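Local coordinates for SusD-like carbohydrate binding protein (Bacteroides vulgatus, PDB 3LEW) that probably binds carbohydrate at the outer membrane of the bacterium, as a member of the SusD family of nutrient-binding proteins, at residues A[35-40]-A[267-272]; A[204-209]-A[226-231]; A[291-296]-A[301-306]. All blocks are in the same frame, centred on the assembly; numbering follows the deposited sequence. Where two conformers were deposited one is given.

Contact 1. Residues A[35-40]-A[267-272]; sequences ETFNSY and ASYQFH
Phe37, Tyr40 and Tyr269 form an aromatic cluster that joins the loop after helix 19-35 to a 3-10 segment, 267-270, leading toward helix 271-274 of this SusD-family protein. Tyr269 is the middle of the cluster. The Tyr40 ring lies over one face of it as an offset stack, centroids 4.6 Å apart and planes at 27°. The closest carbons of that stack are Tyr40 CD1 and Tyr269 CE2, at 3.4 Å. His272 CD2 covers the opposite face over its centre, so the phenol is sandwiched. Phe37 turns its edge toward the Tyr269 face in an offset edge-to-face pair with nearly perpendicular planes, and its CZ also packs against Tyr269 CB at 3.9 Å. Tyr269 reaches its neighbours because CG stands anti to the backbone N (chi1 -162°). A tyrosine suits this place: its flat ring serves the stack while the hydroxyl, bonded to Tyr283, keeps a polar partner.

The polar part of the contact lies at the end of helix 19-35. The buried Glu35 carboxylate spreads its bonds widely: OE1 accepts from the backbone N of Asn266, and OE2 takes Gln260 and His258 besides Ala267. Such donors would be expected to favour the charged form. Ala267 brings its small methyl to this oxygen, CB 3.4 Å from Glu35 OE2. Ala267 N meets Glu35 OE2 at 3.2 Å, from above the carboxylate plane, with an N-H...O angle of 154°.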
loop_
_atom_site.group_PDB
_atom_site.type_symbol
_atom_site.label_atom_id
_atom_site.label_comp_id
_atom_site.label_asym_id
_atom_site.label_seq_id
_atom_site.Cartn_x
_atom_site.Cartn_y
_atom_site.Cartn_z
ATOM N N GLU A 35 -0.503 -2.792 -14.442
ATOM C CA GLU A 35 -1.609 -3.213 -15.302
ATOM C C GLU A 35 -1.842 -4.711 -15.425
ATOM O O GLU A 35 -2.874 -5.119 -15.986
ATOM C CB GLU A 35 -1.408 -2.656 -16.712
ATOM C CG GLU A 35 -1.574 -1.170 -16.847
ATOM C CD GLU A 35 -3.052 -0.730 -16.770
ATOM O OE1 GLU A 35 -3.842 -1.066 -17.684
ATOM O OE2 GLU A 35 -3.425 -0.076 -15.793
ATOM N N THR A 36 -0.906 -5.544 -14.958
ATOM C CA THR A 36 -0.989 -6.962 -15.285
ATOM C C THR A 36 -1.980 -7.701 -14.368
ATOM O O THR A 36 -1.803 -7.740 -13.169
ATOM C CB THR A 36 0.420 -7.605 -15.169
ATOM O OG1 THR A 36 1.284 -6.892 -16.068
ATOM C CG2 THR A 36 0.383 -9.095 -15.519
ATOM N N PHE A 37 -2.982 -8.334 -14.979
ATOM C CA PHE A 37 -3.891 -9.186 -14.229
ATOM C C PHE A 37 -3.274 -10.542 -13.898
ATOM O O PHE A 37 -2.577 -11.133 -14.738
ATOM C CB PHE A 37 -5.146 -9.475 -15.049
ATOM C CG PHE A 37 -6.152 -8.334 -15.123
ATOM C CD1 PHE A 37 -6.932 -7.982 -14.022
ATOM C CD2 PHE A 37 -6.364 -7.649 -16.321
ATOM C CE1 PHE A 37 -7.900 -6.961 -14.128
ATOM C CE2 PHE A 37 -7.347 -6.655 -16.389
ATOM C CZ PHE A 37 -8.094 -6.325 -15.276
ATOM N N ASN A 38 -3.620 -11.086 -12.722
ATOM C CA ASN A 38 -3.600 -12.562 -12.549
ATOM C C ASN A 38 -5.034 -13.040 -12.212
ATOM O O ASN A 38 -5.414 -13.213 -11.040
ATOM C CB ASN A 38 -2.548 -13.013 -11.521
ATOM C CG ASN A 38 -2.457 -14.515 -11.422
ATOM O OD1 ASN A 38 -2.871 -15.234 -12.358
ATOM N ND2 ASN A 38 -1.943 -15.019 -10.303
ATOM N N SER A 39 -5.833 -13.196 -13.269
ATOM C CA SER A 39 -7.304 -13.234 -13.167
ATOM C C SER A 39 -7.803 -11.863 -12.800
ATOM O O SER A 39 -7.071 -11.019 -12.291
ATOM C CB SER A 39 -7.835 -14.294 -12.183
ATOM O OG SER A 39 -7.940 -13.861 -10.821
ATOM N N TYR A 40 -9.092 -11.646 -13.003
ATOM C CA TYR A 40 -9.719 -10.422 -12.576
ATOM C C TYR A 40 -9.628 -10.123 -11.077
ATOM O O TYR A 40 -9.776 -8.963 -10.686
ATOM C CB TYR A 40 -11.178 -10.383 -12.996
ATOM C CG TYR A 40 -11.400 -10.086 -14.474
ATOM C CD1 TYR A 40 -11.101 -8.847 -14.994
ATOM C CD2 TYR A 40 -11.923 -11.047 -15.341
ATOM C CE1 TYR A 40 -11.282 -8.556 -16.330
ATOM C CE2 TYR A 40 -12.129 -10.750 -16.698
ATOM C CZ TYR A 40 -11.802 -9.499 -17.174
ATOM O OH TYR A 40 -11.982 -9.128 -18.492
ATOM N N ALA A 267 -5.901 -1.435 -14.373
ATOM C CA ALA A 267 -5.804 -1.208 -12.955
ATOM C C ALA A 267 -7.136 -0.741 -12.358
ATOM O O ALA A 267 -7.420 -1.051 -11.198
ATOM C CB ALA A 267 -4.675 -0.175 -12.618
ATOM N N SER A 268 -7.912 -0.022 -13.169
ATOM C CA SER A 268 -9.208 0.514 -12.732
ATOM C C SER A 268 -10.148 -0.580 -12.199
ATOM O O SER A 268 -11.066 -0.292 -11.425
ATOM C CB SER A 268 -9.899 1.249 -13.868
ATOM O OG SER A 268 -9.168 2.388 -14.275
ATOM N N TYR A 269 -9.969 -1.809 -12.656
ATOM C CA TYR A 269 -10.847 -2.900 -12.267
ATOM C C TYR A 269 -10.890 -3.064 -10.746
ATOM O O TYR A 269 -11.925 -3.500 -10.181
ATOM C CB TYR A 269 -10.434 -4.212 -12.976
ATOM C CG TYR A 269 -11.498 -5.279 -12.975
ATOM C CD1 TYR A 269 -11.627 -6.163 -11.888
ATOM C CD2 TYR A 269 -12.358 -5.429 -14.048
ATOM C CE1 TYR A 269 -12.600 -7.177 -11.892
ATOM C CE2 TYR A 269 -13.340 -6.414 -14.060
ATOM C CZ TYR A 269 -13.436 -7.300 -12.968
ATOM O OH TYR A 269 -14.380 -8.289 -12.953
ATOM N N GLN A 270 -9.831 -2.671 -10.053
ATOM C CA GLN A 270 -9.843 -2.759 -8.601
ATOM C C GLN A 270 -10.821 -1.831 -7.889
ATOM O O GLN A 270 -11.167 -2.075 -6.732
ATOM C CB GLN A 270 -8.479 -2.651 -8.012
ATOM C CG GLN A 270 -7.815 -1.299 -8.068
ATOM C CD GLN A 270 -6.225 -1.466 -8.011
ATOM O OE1 GLN A 270 -5.673 -1.504 -6.918
ATOM N NE2 GLN A 270 -5.521 -1.459 -9.176
ATOM N N PHE A 271 -11.314 -0.801 -8.575
ATOM C CA PHE A 271 -12.463 -0.025 -8.072
ATOM C C PHE A 271 -13.747 -0.854 -7.967
ATOM O O PHE A 271 -14.659 -0.491 -7.210
ATOM C CB PHE A 271 -12.660 1.264 -8.907
ATOM C CG PHE A 271 -11.765 2.427 -8.462
ATOM C CD1 PHE A 271 -10.445 2.516 -8.888
ATOM C CD2 PHE A 271 -12.227 3.381 -7.599
ATOM C CE1 PHE A 271 -9.626 3.553 -8.470
ATOM C CE2 PHE A 271 -11.414 4.439 -7.183
ATOM C CZ PHE A 271 -10.099 4.517 -7.620
ATOM N N HIS A 272 -13.857 -1.975 -8.673
ATOM C CA HIS A 272 -14.974 -2.863 -8.429
ATOM C C HIS A 272 -15.007 -3.468 -7.016
ATOM O O HIS A 272 -16.067 -3.896 -6.544
ATOM C CB HIS A 272 -15.077 -3.957 -9.486
ATOM C CG HIS A 272 -15.481 -3.469 -10.832
ATOM N ND1 HIS A 272 -16.698 -2.853 -11.073
ATOM C CD2 HIS A 272 -14.847 -3.539 -12.027
ATOM C CE1 HIS A 272 -16.792 -2.586 -12.364
ATOM N NE2 HIS A 272 -15.675 -2.970 -12.961
#

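Contact 2. Residues A[204-209]-A[226-231]; sequences VVLGIL and SDKLLA
Leu206 and Leu229 meet at their roots between two helices, their CB atoms 4.1 Å apart, and each leucine then fills a different part of the interface. Leu206 reaches along the partner helix: its CD1 lies 3.9 Å from the backbone N of Leu229 and 4.0 Å from Lys228 CB. Lys228 contributes aliphatic carbons, CB and CD, to the Leu206 methyls; it runs across Leu206 and its amine departs from the interface, a place where a long chain can be apolar at its root and charged at its tip. Leu229 works in the other direction. Its CG sits trans to the amide nitrogen (chi1 -165°), which turns CD1 toward Gly207. That methyl lies 3.4 Å from both Gly207 N and Gly207 CA, so close that a beta carbon here would be crowded, and glycine therefore suits the spot.

Further out, Leu185 of helix 170-187 also touches Leu206, and Ile349 of helix 346-359 touches Leu229. Asp227 ties its helix to that same helix 346-359 through a salt bridge to Lys357. The axes of the short segments approach to 8.8 Å and run at 144°, roughly antiparallel. This is the packing of an antiparallel helical hairpin, consistent with the TPR clan to which the family belongs.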
loop_
_atom_site.group_PDB
_atom_site.type_symbol
_atom_site.label_atom_id
_atom_site.label_comp_id
_atom_site.label_asym_id
_atom_site.label_seq_id
_atom_site.Cartn_x
_atom_site.Cartn_y
_atom_site.Cartn_z
ATOM N N VAL A 204 9.475 12.293 -5.328
ATOM C CA VAL A 204 9.044 10.903 -5.233
ATOM C C VAL A 204 10.114 10.078 -4.540
ATOM O O VAL A 204 9.810 9.326 -3.617
ATOM C CB VAL A 204 8.640 10.271 -6.586
ATOM C CG1 VAL A 204 8.262 8.758 -6.417
ATOM C CG2 VAL A 204 7.466 11.037 -7.250
ATOM N N VAL A 205 11.387 10.258 -4.938
ATOM C CA VAL A 205 12.489 9.539 -4.268
ATOM C C VAL A 205 12.537 9.847 -2.747
ATOM O O VAL A 205 12.667 8.936 -1.939
ATOM C CB VAL A 205 13.831 9.813 -4.934
ATOM C CG1 VAL A 205 14.962 9.083 -4.168
ATOM C CG2 VAL A 205 13.818 9.342 -6.433
ATOM N N LEU A 206 12.433 11.120 -2.362
ATOM C CA LEU A 206 12.438 11.480 -0.958
ATOM C C LEU A 206 11.300 10.755 -0.232
ATOM O O LEU A 206 11.476 10.288 0.901
ATOM C CB LEU A 206 12.280 13.010 -0.772
ATOM C CG LEU A 206 13.500 13.875 -1.119
ATOM C CD1 LEU A 206 13.104 15.349 -1.100
ATOM C CD2 LEU A 206 14.685 13.589 -0.107
ATOM N N GLY A 207 10.135 10.659 -0.880
ATOM C CA GLY A 207 8.997 10.061 -0.223
ATOM C C GLY A 207 9.204 8.566 -0.041
ATOM O O GLY A 207 8.908 7.998 1.050
ATOM N N ILE A 208 9.633 7.879 -1.113
ATOM C CA ILE A 208 9.835 6.414 -0.970
ATOM C C ILE A 208 10.973 6.126 0.038
ATOM O O ILE A 208 10.903 5.161 0.849
ATOM C CB ILE A 208 10.164 5.698 -2.309
ATOM C CG1 ILE A 208 9.108 5.992 -3.370
ATOM C CG2 ILE A 208 10.318 4.156 -2.042
ATOM C CD1 ILE A 208 9.624 5.752 -4.860
ATOM N N LEU A 209 12.013 6.970 0.013
ATOM C CA LEU A 209 13.100 6.876 1.010
ATOM C C LEU A 209 12.600 7.028 2.426
ATOM O O LEU A 209 13.054 6.293 3.334
ATOM C CB LEU A 209 14.166 7.964 0.804
ATOM C CG LEU A 209 15.444 7.588 0.128
ATOM C CD1 LEU A 209 16.281 8.846 -0.042
ATOM C CD2 LEU A 209 16.175 6.492 0.904
ATOM N N SER A 226 12.024 12.960 5.137
ATOM C CA SER A 226 10.646 13.493 5.167
ATOM C C SER A 226 10.640 15.003 5.471
ATOM O O SER A 226 9.784 15.736 4.937
ATOM C CB SER A 226 9.773 12.682 6.143
ATOM O OG SER A 226 10.308 12.676 7.451
ATOM N N ASP A 227 11.548 15.477 6.323
ATOM C CA ASP A 227 11.720 16.922 6.505
ATOM C C ASP A 227 12.016 17.613 5.144
ATOM O O ASP A 227 11.427 18.647 4.817
ATOM C CB ASP A 227 12.882 17.218 7.479
ATOM C CG ASP A 227 12.471 17.230 8.975
ATOM O OD1 ASP A 227 11.269 17.240 9.345
ATOM O OD2 ASP A 227 13.416 17.299 9.805
ATOM N N LYS A 228 12.952 17.066 4.374
ATOM C CA LYS A 228 13.318 17.651 3.046
ATOM C C LYS A 228 12.112 17.719 2.141
ATOM O O LYS A 228 11.902 18.720 1.464
ATOM C CB LYS A 228 14.406 16.812 2.361
ATOM C CG LYS A 228 15.821 17.004 2.928
ATOM C CD LYS A 228 16.895 16.034 2.315
ATOM C CE LYS A 228 18.346 16.392 2.729
ATOM N NZ LYS A 228 18.915 17.450 1.859
ATOM N N LEU A 229 11.330 16.631 2.110
ATOM C CA LEU A 229 10.111 16.541 1.292
ATOM C C LEU A 229 9.111 17.607 1.731
ATOM O O LEU A 229 8.671 18.443 0.910
ATOM C CB LEU A 229 9.520 15.139 1.315
ATOM C CG LEU A 229 8.473 14.886 0.218
ATOM C CD1 LEU A 229 8.251 13.411 -0.055
ATOM C CD2 LEU A 229 7.129 15.586 0.507
ATOM N N LEU A 230 8.848 17.694 3.028
ATOM C CA LEU A 230 7.849 18.661 3.489
ATOM C C LEU A 230 8.281 20.111 3.291
ATOM O O LEU A 230 7.410 20.993 3.134
ATOM C CB LEU A 230 7.494 18.406 4.946
ATOM C CG LEU A 230 6.770 17.105 5.262
ATOM C CD1 LEU A 230 6.692 16.835 6.788
ATOM C CD2 LEU A 230 5.368 17.083 4.613
ATOM N N ALA A 231 9.599 20.356 3.272
ATOM C CA ALA A 231 10.141 21.714 2.985
ATOM C C ALA A 231 9.852 22.121 1.542
ATOM O O ALA A 231 9.792 23.299 1.244
ATOM C CB ALA A 231 11.634 21.796 3.280
#

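Contact 3. Residues A[291-296]-A[301-306]; sequences YFRDLF and YRKEML
The rings of Phe292 and Phe296 and the guanidinium groups of Arg293 and Arg302 are the flat groups of this contact, in which two turns of helical backbone conformation fold against each other within the connection between strands 286-288 and 306-309. The Phe296 ring pushes its CE2 over one face of the Arg302 guanidinium, the two planes standing 88° apart, and Arg302 NE lies at the ring's edge. Arg302 CB closes on the same carbon, 3.7 Å from Phe296 CE2. Also at the Phe296 edge are Phe292 CD2 and Arg293 O, and Phe296 CE1 in turn lies over a face of the Phe292 ring. The Arg293 guanidinium carries Lys303 CG over one face, while Leu306 O sits at its edge.

Leu306 supplies one methyl, CD1, that touches the two rings where they meet, reaching Phe296 CE1 at 3.8 Å and Phe292 CD2 at 3.9 Å; a branched apolar end suits such a place. Lys303 and Phe296 run alongside each other, pointing opposite ways, with their CB atoms 3.6 Å apart.

The long basic chains suit this place because their carbons pack while their ends find oxygens. The guanidinium of Arg302 forms salt bridges with Glu397, Glu401 and Asp300, which should hold it against the ring. Arg293, extended from CG to NE, gives its NE to Leu306 O at 3.0 Å, and a water bridges Arg293 NH2 to the same carbonyl. The extended Lys303 chain runs past Phe296 CB and delivers its amine to the far turn. There it pairs with Asp298 and donates to a water, and Lys303 NZ also gives a hydrogen bond to Phe296 O at 2.9 Å, tilted 35° from the carbonyl plane.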
loop_
_atom_site.group_PDB
_atom_site.type_symbol
_atom_site.label_atom_id
_atom_site.label_comp_id
_atom_site.label_asym_id
_atom_site.label_seq_id
_atom_site.Cartn_x
_atom_site.Cartn_y
_atom_site.Cartn_z
ATOM N N TYR A 291 -17.042 -0.455 13.819
ATOM C CA TYR A 291 -16.269 0.142 14.915
ATOM C C TYR A 291 -15.167 1.125 14.477
ATOM O O TYR A 291 -14.743 1.955 15.286
ATOM C CB TYR A 291 -15.651 -0.937 15.805
ATOM C CG TYR A 291 -16.669 -1.788 16.548
ATOM C CD1 TYR A 291 -17.574 -1.214 17.444
ATOM C CD2 TYR A 291 -16.754 -3.173 16.315
ATOM C CE1 TYR A 291 -18.509 -2.013 18.148
ATOM C CE2 TYR A 291 -17.694 -3.973 17.012
ATOM C CZ TYR A 291 -18.568 -3.392 17.899
ATOM O OH TYR A 291 -19.499 -4.189 18.564
ATOM N N PHE A 292 -14.711 1.041 13.227
ATOM C CA PHE A 292 -13.730 1.994 12.696
ATOM C C PHE A 292 -14.250 3.435 12.702
ATOM O O PHE A 292 -13.493 4.358 12.920
ATOM C CB PHE A 292 -13.339 1.557 11.295
ATOM C CG PHE A 292 -12.411 2.498 10.570
ATOM C CD1 PHE A 292 -11.086 2.559 10.915
ATOM C CD2 PHE A 292 -12.885 3.305 9.545
ATOM C CE1 PHE A 292 -10.211 3.349 10.212
ATOM C CE2 PHE A 292 -12.017 4.127 8.848
ATOM C CZ PHE A 292 -10.684 4.160 9.213
ATOM N N ARG A 293 -15.558 3.619 12.527
ATOM C CA ARG A 293 -16.159 4.949 12.523
ATOM C C ARG A 293 -16.026 5.604 13.913
ATOM O O ARG A 293 -15.878 6.813 14.005
ATOM C CB ARG A 293 -17.615 4.881 12.097
ATOM C CG ARG A 293 -18.308 6.244 11.921
ATOM C CD ARG A 293 -19.674 6.070 11.306
ATOM N NE ARG A 293 -20.282 7.329 10.867
ATOM C CZ ARG A 293 -20.845 8.225 11.678
ATOM N NH1 ARG A 293 -20.882 8.033 12.997
ATOM N NH2 ARG A 293 -21.372 9.342 11.168
ATOM N N ASP A 294 -16.051 4.799 14.975
ATOM C CA ASP A 294 -15.849 5.308 16.326
ATOM C C ASP A 294 -14.444 5.830 16.645
ATOM O O ASP A 294 -14.239 6.438 17.714
ATOM C CB ASP A 294 -16.210 4.209 17.341
ATOM C CG ASP A 294 -17.676 3.859 17.315
ATOM O OD1 ASP A 294 -18.484 4.745 16.918
ATOM O OD2 ASP A 294 -18.013 2.711 17.720
ATOM N N LEU A 295 -13.475 5.577 15.778
ATOM C CA LEU A 295 -12.150 6.144 15.925
ATOM C C LEU A 295 -12.085 7.629 15.597
ATOM O O LEU A 295 -11.058 8.254 15.895
ATOM C CB LEU A 295 -11.130 5.395 15.063
ATOM C CG LEU A 295 -10.970 3.886 15.292
ATOM C CD1 LEU A 295 -9.877 3.278 14.378
ATOM C CD2 LEU A 295 -10.673 3.610 16.773
ATOM N N PHE A 296 -13.153 8.184 14.992
ATOM C CA PHE A 296 -13.210 9.564 14.554
ATOM C C PHE A 296 -14.033 10.407 15.498
ATOM O O PHE A 296 -15.077 9.967 15.989
ATOM C CB PHE A 296 -13.810 9.677 13.134
ATOM C CG PHE A 296 -13.020 8.950 12.077
ATOM C CD1 PHE A 296 -13.164 7.586 11.884
ATOM C CD2 PHE A 296 -12.114 9.635 11.285
ATOM C CE1 PHE A 296 -12.383 6.908 10.934
ATOM C CE2 PHE A 296 -11.388 8.985 10.335
ATOM C CZ PHE A 296 -11.529 7.620 10.142
ATOM N N TYR A 301 -14.318 15.478 9.033
ATOM C CA TYR A 301 -15.136 15.228 7.856
ATOM C C TYR A 301 -14.990 13.830 7.286
ATOM O O TYR A 301 -15.846 13.403 6.520
ATOM C CB TYR A 301 -14.941 16.292 6.781
ATOM C CG TYR A 301 -13.554 16.465 6.180
ATOM C CD1 TYR A 301 -12.968 15.508 5.359
ATOM C CD2 TYR A 301 -12.851 17.660 6.373
ATOM C CE1 TYR A 301 -11.696 15.736 4.778
ATOM C CE2 TYR A 301 -11.612 17.890 5.783
ATOM C CZ TYR A 301 -11.032 16.910 5.001
ATOM O OH TYR A 301 -9.810 17.204 4.409
ATOM N N ARG A 302 -13.940 13.094 7.676
ATOM C CA ARG A 302 -13.803 11.718 7.243
ATOM C C ARG A 302 -14.904 10.816 7.842
ATOM O O ARG A 302 -15.286 9.793 7.225
ATOM C CB ARG A 302 -12.396 11.182 7.543
ATOM C CG ARG A 302 -11.280 12.002 6.863
ATOM C CD ARG A 302 -9.893 11.637 7.362
ATOM N NE ARG A 302 -9.754 11.985 8.791
ATOM C CZ ARG A 302 -8.676 11.700 9.519
ATOM N NH1 ARG A 302 -7.595 11.163 8.946
ATOM N NH2 ARG A 302 -8.635 12.021 10.810
ATOM N N LYS A 303 -15.386 11.198 9.017
ATOM C CA LYS A 303 -16.376 10.413 9.753
ATOM C C LYS A 303 -17.706 10.404 8.974
ATOM O O LYS A 303 -18.412 9.399 8.966
ATOM C CB LYS A 303 -16.574 10.972 11.152
ATOM C CG LYS A 303 -17.345 10.053 12.079
ATOM C CD LYS A 303 -17.514 10.654 13.459
ATOM C CE LYS A 303 -17.895 9.578 14.476
ATOM N NZ LYS A 303 -17.944 10.121 15.856
ATOM N N GLU A 304 -17.976 11.495 8.263
ATOM C CA GLU A 304 -19.161 11.729 7.412
ATOM C C GLU A 304 -19.212 10.784 6.221
ATOM O O GLU A 304 -20.270 10.555 5.627
ATOM C CB GLU A 304 -19.133 13.170 6.829
ATOM C CG GLU A 304 -18.916 14.290 7.865
ATOM C CD GLU A 304 -18.986 15.698 7.271
ATOM O OE1 GLU A 304 -19.049 15.850 6.043
ATOM O OE2 GLU A 304 -18.964 16.657 8.039
HETATM N N MSE A 305 -18.030 10.308 5.814
HETATM C CA MSE A 305 -17.862 9.445 4.631
HETATM C C MSE A 305 -18.153 7.953 4.936
HETATM O O MSE A 305 -18.139 7.102 4.029
HETATM C CB MSE A 305 -16.454 9.624 4.061
HETATM C CG MSE A 305 -16.283 11.056 3.584
HETATM SE SE MSE A 305 -14.440 11.553 3.353
HETATM C CE MSE A 305 -13.944 10.142 2.336
ATOM N N LEU A 306 -18.403 7.667 6.204
ATOM C CA LEU A 306 -18.662 6.312 6.701
ATOM C C LEU A 306 -20.155 6.228 7.082
ATOM O O LEU A 306 -20.628 6.927 7.964
ATOM C CB LEU A 306 -17.792 5.997 7.908
ATOM C CG LEU A 306 -16.299 6.203 7.682
ATOM C CD1 LEU A 306 -15.537 6.062 9.030
ATOM C CD2 LEU A 306 -15.765 5.245 6.616
HETATM O O HOH W 1 -21.899 9.339 8.371
HETATM O O HOH W 2 -18.940 8.146 17.241
#

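From the N terminus, the chain leaves helix 19-35 through residues 35-40, which meet 267-272 much later, so contact 1 closes a loop with 226 residues between its segments. Contact 2 lies within that span and closes a much shorter loop, with 16 residues between its segments on neighbouring helices 202-215 and 219-232. Contact 3 follows in series after contact 1 has closed, with four residues between its segments, leading into strand 306-309, an outermost strand of the mixed sheet. None of the three touch: their centres are 28 to 29 Å apart, with contacts 1 and 2 on opposite sides of the chain's centre. Together they tie a loop to a 3-10 segment, helix to helix, and turn to turn.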